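ABC transporter, solute-binding protein (Staphylococcus aureus, PDB 6LKK) binds glucose 6-phosphate in the cleft of a periplasmic-binding-protein fold and probably acts as the extracellular sugar-phosphate sensor of a two-component system. Local coordinates at residues Q80-Y85 and I255-S260; V101-S106 and K172-V177; K128-N133 and M165-T170. All blocks are in the same frame, centred on the assembly; numbering follows the deposited sequence.

Contact 1: Q80-Y85 and I255-S260; sequences QQLEDY and IRKDVS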
loop_
_atom_site.group_PDB
_atom_site.type_symbol
_atom_site.label_atom_id
_atom_site.label_comp_id
_atom_site.label_asym_id
_atom_site.label_seq_id
_atom_site.Cartn_x
_atom_site.Cartn_y
_atom_site.Cartn_z
ATOM N N GLN A 80 -3.712 19.449 -8.893
ATOM C CA GLN A 80 -2.261 19.431 -9.021
ATOM C C GLN A 80 -1.690 18.021 -9.083
ATOM O O GLN A 80 -0.466 17.863 -9.054
ATOM C CB GLN A 80 -1.614 20.182 -7.853
ATOM C CG GLN A 80 -1.536 21.688 -8.036
ATOM C CD GLN A 80 -2.892 22.357 -7.968
ATOM O OE1 GLN A 80 -3.342 22.973 -8.935
ATOM N NE2 GLN A 80 -3.547 22.251 -6.817
ATOM N N GLN A 81 -2.538 17.004 -9.172
ATOM C CA GLN A 81 -2.085 15.626 -9.093
ATOM C C GLN A 81 -1.805 15.054 -10.475
ATOM O O GLN A 81 -2.361 15.500 -11.483
ATOM C CB GLN A 81 -3.122 14.763 -8.376
ATOM C CG GLN A 81 -3.278 15.126 -6.919
ATOM C CD GLN A 81 -4.194 14.184 -6.175
ATOM O OE1 GLN A 81 -4.919 13.393 -6.781
ATOM N NE2 GLN A 81 -4.165 14.261 -4.850
ATOM N N LEU A 82 -0.923 14.057 -10.507
ATOM C CA LEU A 82 -0.614 13.350 -11.740
ATOM C C LEU A 82 -1.895 12.899 -12.429
ATOM O O LEU A 82 -2.792 12.334 -11.797
ATOM C CB LEU A 82 0.287 12.152 -11.435
ATOM C CG LEU A 82 1.679 12.537 -10.929
ATOM C CD1 LEU A 82 2.392 11.339 -10.324
ATOM C CD2 LEU A 82 2.506 13.143 -12.056
ATOM N N GLU A 83 -1.964 13.144 -13.739
ATOM C CA GLU A 83 -3.215 12.976 -14.474
ATOM C C GLU A 83 -3.715 11.537 -14.417
ATOM O O GLU A 83 -4.927 11.295 -14.372
ATOM C CB GLU A 83 -3.022 13.408 -15.930
ATOM C CG GLU A 83 -2.421 14.803 -16.117
ATOM C CD GLU A 83 -3.466 15.891 -16.266
ATOM O OE1 GLU A 83 -3.080 17.046 -16.545
ATOM O OE2 GLU A 83 -4.668 15.598 -16.108
ATOM N N ASP A 84 -2.801 10.567 -14.421
ATOM C CA ASP A 84 -3.190 9.168 -14.549
ATOM C C ASP A 84 -3.676 8.546 -13.247
ATOM O O ASP A 84 -4.250 7.453 -13.287
ATOM C CB ASP A 84 -2.015 8.342 -15.078
ATOM C CG ASP A 84 -1.645 8.696 -16.503
ATOM O OD1 ASP A 84 -2.529 9.160 -17.252
ATOM O OD2 ASP A 84 -0.468 8.506 -16.877
ATOM N N TYR A 85 -3.470 9.199 -12.100
ATOM C CA TYR A 85 -3.678 8.550 -10.810
ATOM C C TYR A 85 -4.641 9.313 -9.908
ATOM O O TYR A 85 -4.642 9.103 -8.692
ATOM C CB TYR A 85 -2.333 8.352 -10.109
ATOM C CG TYR A 85 -1.344 7.606 -10.968
ATOM C CD1 TYR A 85 -1.569 6.287 -11.325
ATOM C CD2 TYR A 85 -0.187 8.222 -11.428
ATOM C CE1 TYR A 85 -0.677 5.598 -12.112
ATOM C CE2 TYR A 85 0.717 7.537 -12.219
ATOM C CZ TYR A 85 0.464 6.225 -12.556
ATOM O OH TYR A 85 1.355 5.532 -13.343
ATOM N N ILE A 255 2.008 11.992 -5.320
ATOM C CA ILE A 255 0.855 12.074 -6.212
ATOM C C ILE A 255 0.820 13.373 -7.000
ATOM O O ILE A 255 0.011 13.497 -7.926
ATOM C CB ILE A 255 -0.434 11.909 -5.382
ATOM C CG1 ILE A 255 -1.666 11.712 -6.275
ATOM C CG2 ILE A 255 -0.639 13.105 -4.453
ATOM C CD1 ILE A 255 -1.630 10.454 -7.121
ATOM N N ARG A 256 1.683 14.334 -6.678
ATOM C CA ARG A 256 1.607 15.673 -7.246
ATOM C C ARG A 256 2.562 15.844 -8.423
ATOM O O ARG A 256 3.642 15.249 -8.469
ATOM C CB ARG A 256 1.921 16.726 -6.184
ATOM C CG ARG A 256 0.906 16.803 -5.056
ATOM C CD ARG A 256 1.296 17.885 -4.058
ATOM N NE ARG A 256 1.274 19.225 -4.645
ATOM C CZ ARG A 256 0.323 20.137 -4.453
ATOM N NH1 ARG A 256 -0.724 19.891 -3.676
ATOM N NH2 ARG A 256 0.423 21.315 -5.046
ATOM N N LYS A 257 2.152 16.696 -9.369
ATOM C CA LYS A 257 2.996 17.037 -10.511
ATOM C C LYS A 257 4.177 17.909 -10.108
ATOM O O LYS A 257 5.238 17.839 -10.739
ATOM C CB LYS A 257 2.176 17.773 -11.572
ATOM C CG LYS A 257 1.032 16.992 -12.188
ATOM C CD LYS A 257 0.046 17.951 -12.847
ATOM C CE LYS A 257 -0.426 17.460 -14.202
ATOM N NZ LYS A 257 -1.415 18.406 -14.796
ATOM N N ASP A 258 4.011 18.749 -9.085
ATOM C CA ASP A 258 4.998 19.762 -8.730
ATOM C C ASP A 258 5.920 19.307 -7.605
ATOM O O ASP A 258 6.417 20.135 -6.833
ATOM C CB ASP A 258 4.304 21.072 -8.350
ATOM C CG ASP A 258 3.303 20.904 -7.222
ATOM O OD1 ASP A 258 3.138 19.771 -6.729
ATOM O OD2 ASP A 258 2.673 21.911 -6.830
ATOM N N VAL A 259 6.170 18.005 -7.509
ATOM C CA VAL A 259 7.025 17.436 -6.477
ATOM C C VAL A 259 8.082 16.569 -7.144
ATOM O O VAL A 259 7.801 15.872 -8.127
ATOM C CB VAL A 259 6.208 16.623 -5.451
ATOM C CG1 VAL A 259 7.122 15.845 -4.509
ATOM C CG2 VAL A 259 5.297 17.550 -4.663
ATOM N N SER A 260 9.295 16.607 -6.597
ATOM C CA SER A 260 10.412 15.865 -7.163
ATOM C C SER A 260 10.097 14.378 -7.265
ATOM O O SER A 260 9.277 13.835 -6.518
ATOM C CB SER A 260 11.664 16.045 -6.304
ATOM O OG SER A 260 12.052 17.401 -6.235
HETATM O O HOH W 1 -2.195 22.656 -3.986
#
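Gln81 and Arg256 lie back to back in an isolated beta bridge that ties two loops of this solute-binding fold together, one just before strand 92-105 and the other after strand 253-254. Two backbone bonds make the bridge: Lys257 N to Gln80 O at 2.9 Å and Leu82 N to Ile255 O at 2.8 Å. Ile255 supplies the apolar filling. With CG1 trans to its own backbone N (chi1 -169°), it lays CG1 3.5 Å from Gln81 CD and carries CD1 on to Tyr85 CB. Gln81 suits this place because its extended chain lays CG and the flat amide along CG1 and CG2 of Ile255, while its NE2 makes a weak bond to Ser94 O of strand 92-105.

Two salt bridges flank the bridge. A bend in the Arg256 chain (chi3 64°) turns NE and NH2 side-on to Asp258. NE meets OD1 and NH2 meets OD2, each by the syn lone pair and close to the guanidinium plane, which pins the flat group against rotation. Gln80 runs alongside it, CB over one guanidinium face, and NH1 bonds Thr238 O. Lys257, long enough to cross the surface, passes over the carbonyls of Gln80 and Gln81 to form a salt bridge with Glu83. Its NZ comes to 2.8 Å from Glu83 OE1, some 50° above the carboxylate plane.

Contact 2: V101-S106 and K172-V177; sequences VIVVNS and KVIEDV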
loop_
_atom_site.group_PDB
_atom_site.type_symbol
_atom_site.label_atom_id
_atom_site.label_comp_id
_atom_site.label_asym_id
_atom_site.label_seq_id
_atom_site.Cartn_x
_atom_site.Cartn_y
_atom_site.Cartn_z
ATOM N N VAL A 101 6.118 -5.011 -4.655
ATOM C CA VAL A 101 7.424 -5.548 -5.009
ATOM C C VAL A 101 7.568 -6.966 -4.482
ATOM O O VAL A 101 6.843 -7.403 -3.586
ATOM C CB VAL A 101 8.585 -4.683 -4.462
ATOM C CG1 VAL A 101 8.487 -3.252 -4.975
ATOM C CG2 VAL A 101 8.611 -4.706 -2.941
ATOM N N ILE A 102 8.517 -7.680 -5.065
ATOM C CA ILE A 102 9.053 -8.904 -4.487
ATOM C C ILE A 102 10.289 -8.531 -3.687
ATOM O O ILE A 102 11.125 -7.746 -4.148
ATOM C CB ILE A 102 9.392 -9.932 -5.582
ATOM C CG1 ILE A 102 8.130 -10.364 -6.326
ATOM C CG2 ILE A 102 10.103 -11.147 -4.980
ATOM C CD1 ILE A 102 8.410 -11.136 -7.597
ATOM N N VAL A 103 10.410 -9.079 -2.484
ATOM C CA VAL A 103 11.610 -8.912 -1.675
ATOM C C VAL A 103 12.315 -10.256 -1.584
ATOM O O VAL A 103 11.675 -11.297 -1.397
ATOM C CB VAL A 103 11.296 -8.345 -0.277
ATOM C CG1 VAL A 103 10.882 -6.882 -0.397
ATOM C CG2 VAL A 103 10.222 -9.168 0.421
ATOM N N VAL A 104 13.633 -10.227 -1.738
ATOM C CA VAL A 104 14.466 -11.420 -1.769
ATOM C C VAL A 104 15.542 -11.273 -0.707
ATOM O O VAL A 104 16.123 -10.195 -0.550
ATOM C CB VAL A 104 15.101 -11.622 -3.162
ATOM C CG1 VAL A 104 15.991 -12.859 -3.176
ATOM C CG2 VAL A 104 14.020 -11.714 -4.229
ATOM N N ASN A 105 15.805 -12.351 0.026
ATOM C CA ASN A 105 16.909 -12.349 0.979
ATOM C C ASN A 105 18.190 -12.637 0.209
ATOM O O ASN A 105 18.359 -13.727 -0.347
ATOM C CB ASN A 105 16.681 -13.364 2.095
ATOM C CG ASN A 105 17.799 -13.348 3.125
ATOM O OD1 ASN A 105 18.966 -13.548 2.790
ATOM N ND2 ASN A 105 17.451 -13.077 4.378
ATOM N N SER A 106 19.086 -11.653 0.167
ATOM C CA SER A 106 20.280 -11.733 -0.661
ATOM C C SER A 106 21.400 -12.545 -0.022
ATOM O O SER A 106 22.393 -12.833 -0.699
ATOM C CB SER A 106 20.776 -10.321 -0.983
ATOM O OG SER A 106 20.976 -9.566 0.200
ATOM N N LYS A 172 4.784 -8.776 8.395
ATOM C CA LYS A 172 5.484 -9.999 8.769
ATOM C C LYS A 172 6.241 -10.584 7.584
ATOM O O LYS A 172 7.250 -11.273 7.774
ATOM C CB LYS A 172 4.499 -11.028 9.328
ATOM C CG LYS A 172 5.161 -12.222 10.011
ATOM C CD LYS A 172 5.860 -11.807 11.297
ATOM C CE LYS A 172 6.396 -13.004 12.063
ATOM N NZ LYS A 172 7.128 -12.583 13.290
ATOM N N VAL A 173 5.785 -10.309 6.358
ATOM C CA VAL A 173 6.468 -10.827 5.176
ATOM C C VAL A 173 7.880 -10.261 5.087
ATOM O O VAL A 173 8.859 -11.010 4.997
ATOM C CB VAL A 173 5.656 -10.517 3.904
ATOM C CG1 VAL A 173 6.409 -10.984 2.665
ATOM C CG2 VAL A 173 4.282 -11.180 3.968
ATOM N N ILE A 174 8.010 -8.934 5.101
ATOM C CA ILE A 174 9.340 -8.344 4.976
ATOM C C ILE A 174 10.192 -8.691 6.190
ATOM O O ILE A 174 11.393 -8.955 6.062
ATOM C CB ILE A 174 9.258 -6.821 4.764
ATOM C CG1 ILE A 174 10.662 -6.229 4.582
ATOM C CG2 ILE A 174 8.571 -6.138 5.939
ATOM C CD1 ILE A 174 11.441 -6.790 3.404
ATOM N N GLU A 175 9.593 -8.704 7.385
ATOM C CA GLU A 175 10.361 -9.042 8.577
ATOM C C GLU A 175 10.985 -10.425 8.446
ATOM O O GLU A 175 12.183 -10.607 8.690
ATOM C CB GLU A 175 9.479 -8.976 9.827
ATOM C CG GLU A 175 10.241 -9.344 11.101
ATOM C CD GLU A 175 9.392 -9.309 12.353
ATOM O OE1 GLU A 175 8.177 -9.037 12.259
ATOM O OE2 GLU A 175 9.953 -9.560 13.443
ATOM N N ASP A 176 10.183 -11.416 8.056
ATOM C CA ASP A 176 10.674 -12.789 8.018
ATOM C C ASP A 176 11.602 -13.026 6.834
ATOM O O ASP A 176 12.526 -13.840 6.933
ATOM C CB ASP A 176 9.495 -13.763 7.990
ATOM C CG ASP A 176 8.825 -13.900 9.345
ATOM O OD1 ASP A 176 9.358 -13.354 10.334
ATOM O OD2 ASP A 176 7.762 -14.552 9.422
ATOM N N VAL A 177 11.384 -12.339 5.711
ATOM C CA VAL A 177 12.352 -12.398 4.619
ATOM C C VAL A 177 13.661 -11.754 5.049
ATOM O O VAL A 177 14.743 -12.328 4.873
ATOM C CB VAL A 177 11.786 -11.726 3.353
ATOM C CG1 VAL A 177 12.862 -11.608 2.281
ATOM C CG2 VAL A 177 10.610 -12.518 2.809
#
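Val103 of strand 92-105 meets Ile174 and Val177 of helix 170-178, in a helix-on-sheet layer of the solute-binding fold. The local axes are only 22° apart and 8.7 Å from each other at closest approach, so the helix runs nearly along the strand and offers it Ile174 and Val177, about one turn apart. The tight part is wholly aliphatic. Ile174 CD1 comes across Val103 at about a right angle and touches Val103 CG1 at 3.8 Å. Ile174 CG1 stands opposite its backbone N (chi1 -178°), which sends the end of the chain toward the strand. Val177 fills the next place: its CG1 meets Val103 CG2 at 4.0 Å and also rests on the backbone between Val103 O and Asn105 N. The valines are compact and broad near the backbone, while the longer Ile174 reaches across with CD1.

On the far side of the helix the character changes. Lys172, Glu175 and Asp176 turn from the strand, and Lys172 NZ stands 3.8 Å from both Glu175 OE1 and Asp176 OD1, long, loose ion pairs. Glu175 OE2 is salt-bridged to Lys179; of the three, only Lys172 is exposed.

One polar link crosses the buried side. Asn105 ND2 donates to Val177 O at 2.9 Å, with the acceptor in its amide plane, while Asn105 OD1 accepts from the backbone N of Asp107 and Leu108. Both ends of the amide are therefore engaged, which fixes its flip and lets one buried asparagine satisfy a carbonyl near the helix end and the turn that leaves the strand.

Contact 3: K128-N133 and M165-T170; sequences KIAYSN and MQLSKT. With G6P (6-O-phosphono-alpha-D-glucopyranose), chain B.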
loop_
_atom_site.group_PDB
_atom_site.type_symbol
_atom_site.label_atom_id
_atom_site.label_comp_id
_atom_site.label_asym_id
_atom_site.label_seq_id
_atom_site.Cartn_x
_atom_site.Cartn_y
_atom_site.Cartn_z
ATOM N N LYS A 128 9.162 -21.789 0.616
ATOM C CA LYS A 128 10.120 -20.835 1.156
ATOM C C LYS A 128 9.832 -19.416 0.682
ATOM O O LYS A 128 10.709 -18.548 0.749
ATOM C CB LYS A 128 11.540 -21.261 0.781
ATOM C CG LYS A 128 11.871 -22.675 1.248
ATOM C CD LYS A 128 13.314 -23.057 0.974
ATOM C CE LYS A 128 13.599 -24.473 1.450
ATOM N NZ LYS A 128 15.048 -24.810 1.399
ATOM N N ILE A 129 8.610 -19.171 0.214
ATOM C CA ILE A 129 8.145 -17.862 -0.225
ATOM C C ILE A 129 6.943 -17.490 0.628
ATOM O O ILE A 129 6.138 -18.358 0.981
ATOM C CB ILE A 129 7.760 -17.872 -1.720
ATOM C CG1 ILE A 129 8.871 -18.505 -2.560
ATOM C CG2 ILE A 129 7.435 -16.461 -2.200
ATOM C CD1 ILE A 129 10.212 -17.818 -2.427
ATOM N N ALA A 130 6.812 -16.204 0.952
ATOM C CA ALA A 130 5.743 -15.735 1.822
ATOM C C ALA A 130 4.949 -14.613 1.163
ATOM O O ALA A 130 5.466 -13.858 0.338
ATOM C CB ALA A 130 6.291 -15.244 3.165
ATOM N N TYR A 131 3.677 -14.520 1.546
ATOM C CA TYR A 131 2.812 -13.416 1.154
ATOM C C TYR A 131 1.760 -13.241 2.238
ATOM O O TYR A 131 1.607 -14.091 3.118
ATOM C CB TYR A 131 2.164 -13.655 -0.216
ATOM C CG TYR A 131 1.135 -14.765 -0.239
ATOM C CD1 TYR A 131 1.519 -16.097 -0.158
ATOM C CD2 TYR A 131 -0.218 -14.480 -0.355
ATOM C CE1 TYR A 131 0.581 -17.113 -0.184
ATOM C CE2 TYR A 131 -1.161 -15.488 -0.384
ATOM C CZ TYR A 131 -0.758 -16.801 -0.298
ATOM O OH TYR A 131 -1.705 -17.802 -0.327
ATOM N N SER A 132 1.035 -12.127 2.177
ATOM C CA SER A 132 0.041 -11.817 3.194
ATOM C C SER A 132 -1.377 -12.064 2.684
ATOM O O SER A 132 -1.652 -12.046 1.482
ATOM C CB SER A 132 0.185 -10.370 3.680
ATOM O OG SER A 132 0.177 -9.448 2.608
ATOM N N ASN A 133 -2.276 -12.297 3.636
ATOM C CA ASN A 133 -3.662 -12.682 3.394
ATOM C C ASN A 133 -4.346 -11.737 2.411
ATOM O O ASN A 133 -4.560 -10.563 2.738
ATOM C CB ASN A 133 -4.428 -12.692 4.716
ATOM C CG ASN A 133 -5.811 -13.299 4.587
ATOM O OD1 ASN A 133 -6.327 -13.471 3.485
ATOM N ND2 ASN A 133 -6.421 -13.622 5.722
ATOM N N MET A 165 3.736 -19.565 1.386
ATOM C CA MET A 165 3.181 -19.585 2.733
ATOM C C MET A 165 2.458 -18.267 2.975
ATOM O O MET A 165 3.066 -17.196 2.872
ATOM C CB MET A 165 4.286 -19.787 3.769
ATOM C CG MET A 165 5.235 -20.927 3.446
ATOM S SD MET A 165 4.413 -22.529 3.441
ATOM C CE MET A 165 4.527 -22.963 5.175
ATOM N N GLN A 166 1.171 -18.346 3.293
ATOM C CA GLN A 166 0.377 -17.157 3.563
ATOM C C GLN A 166 0.539 -16.755 5.023
ATOM O O GLN A 166 0.434 -17.595 5.922
ATOM C CB GLN A 166 -1.098 -17.397 3.246
ATOM C CG GLN A 166 -1.956 -16.153 3.402
ATOM C CD GLN A 166 -3.426 -16.416 3.156
ATOM O OE1 GLN A 166 -4.253 -16.251 4.051
ATOM N NE2 GLN A 166 -3.759 -16.818 1.938
ATOM N N LEU A 167 0.797 -15.470 5.247
ATOM C CA LEU A 167 0.906 -14.897 6.578
ATOM C C LEU A 167 -0.226 -13.903 6.796
ATOM O O LEU A 167 -0.788 -13.352 5.847
ATOM C CB LEU A 167 2.257 -14.198 6.770
ATOM C CG LEU A 167 3.494 -14.999 6.359
ATOM C CD1 LEU A 167 4.751 -14.161 6.533
ATOM C CD2 LEU A 167 3.593 -16.282 7.164
ATOM N N SER A 168 -0.555 -13.672 8.067
ATOM C CA SER A 168 -1.674 -12.791 8.383
ATOM C C SER A 168 -1.363 -11.338 8.038
ATOM O O SER A 168 -2.233 -10.616 7.537
ATOM C CB SER A 168 -2.034 -12.918 9.864
ATOM O OG SER A 168 -3.074 -12.021 10.210
ATOM N N LYS A 169 -0.132 -10.895 8.287
ATOM C CA LYS A 169 0.218 -9.480 8.262
ATOM C C LYS A 169 1.243 -9.202 7.173
ATOM O O LYS A 169 2.250 -9.911 7.060
ATOM C CB LYS A 169 0.768 -9.034 9.618
ATOM C CG LYS A 169 -0.207 -9.217 10.777
ATOM C CD LYS A 169 -1.429 -8.314 10.662
ATOM C CE LYS A 169 -1.044 -6.845 10.691
ATOM N NZ LYS A 169 -2.014 -6.023 11.463
ATOM N N THR A 170 0.989 -8.151 6.391
ATOM C CA THR A 170 1.912 -7.751 5.336
ATOM C C THR A 170 3.313 -7.504 5.878
ATOM O O THR A 170 4.305 -7.923 5.271
ATOM C CB THR A 170 1.379 -6.501 4.635
ATOM O OG1 THR A 170 0.141 -6.815 3.988
ATOM C CG2 THR A 170 2.368 -5.989 3.598
HETATM C C1 G6P B . -0.335 -1.525 0.611
HETATM C C2 G6P B . -0.534 0.001 0.432
HETATM C C3 G6P B . -0.144 0.818 1.607
HETATM C C4 G6P B . -0.466 0.134 2.860
HETATM C C5 G6P B . 0.417 -1.102 2.995
HETATM C C6 G6P B . 0.013 -1.907 4.188
HETATM O O1 G6P B . 0.393 -2.041 -0.462
HETATM O O2 G6P B . 0.208 0.462 -0.709
HETATM O O3 G6P B . -0.891 2.111 1.555
HETATM O O4 G6P B . -0.211 1.005 3.990
HETATM O O5 G6P B . 0.343 -1.993 1.822
HETATM O O6 G6P B . -1.342 -2.272 4.051
HETATM P P G6P B . -1.797 -3.887 4.259
HETATM O O1P G6P B . -3.311 -3.955 4.178
HETATM O O2P G6P B . -1.321 -4.395 5.634
HETATM O O3P G6P B . -1.199 -4.712 3.178
HETATM O O HOH W 2 -5.286 -13.085 8.498
#
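Strands 129-132 and 165-167 run parallel with a local angle of 35°, Ala130, Tyr131 and Ser132 pairing with Met165, Gln166 and Leu167, and together with helices 138-151 and 154-161 between them they form a beta-alpha-beta crossover. Backbone bonds alternate along the pair, from Met165 N to Ile129 O (2.7 Å), Tyr131 N to Met165 O, and Leu167 N to Tyr131 O (2.7 Å). A more bent bond, Asn133 N to Leu167 O at 2.9 Å, carries the pairing just beyond the strands.

On one face of the sheet Tyr131 and Gln166 lean together. A chi1 of 69° swings the Tyr131 ring over the neighbouring strand, and Gln166 CA sits over it, 4.1 Å from the centroid, in a CH-pi contact. Gln166 extends fully past the ring until NE2 donates to Tyr131 OH at 3.2 Å, its amide plane turned 76° from the ring. Phe160 meets the same ring edge-to-face. A tyrosine suits this place because the ring packs while the hydroxyl reaches the polar, exposed glutamine.

The other face holds Ala130, whose small CB is met by Leu167 CD1 at 3.9 Å, and Ser132. At the water side Asn133 ND2 and Ser168 OG share one water, while Asn133 OD1 takes Asn135 N.

Just past strand 165-167 the chain reaches the ligand through Thr170. Ser132 OG lies 3.0 Å from Thr170 OG1 and also has a weak bond with Thr137 OG1. Thr170 donates its hydroxyl to the phosphate of glucose 6-phosphate, OG1 to O3P at 2.6 Å.

Contacts 2 and 3 lie side by side, centres about 10 Å apart, while contact 1 is on the opposite side of the chain's centre, its centre about 29 and 32 Å from theirs. Along the chain the segments of contact 3 fall between those of contact 2, which in turn fall between those of contact 1. Helix 170-178 joins contacts 2 and 3: Val173 packs on Ala130, Tyr131 and Leu167, while Ile174 and Val177 face strand 92-105. That long strand also runs back beside contact 1, where Gln81 touches Thr93. Glucose 6-phosphate is bound between these regions, its phosphate accepting a bond from Thr170 of contact 3, among other partners, consistent with the two-lobed architecture of binding proteins.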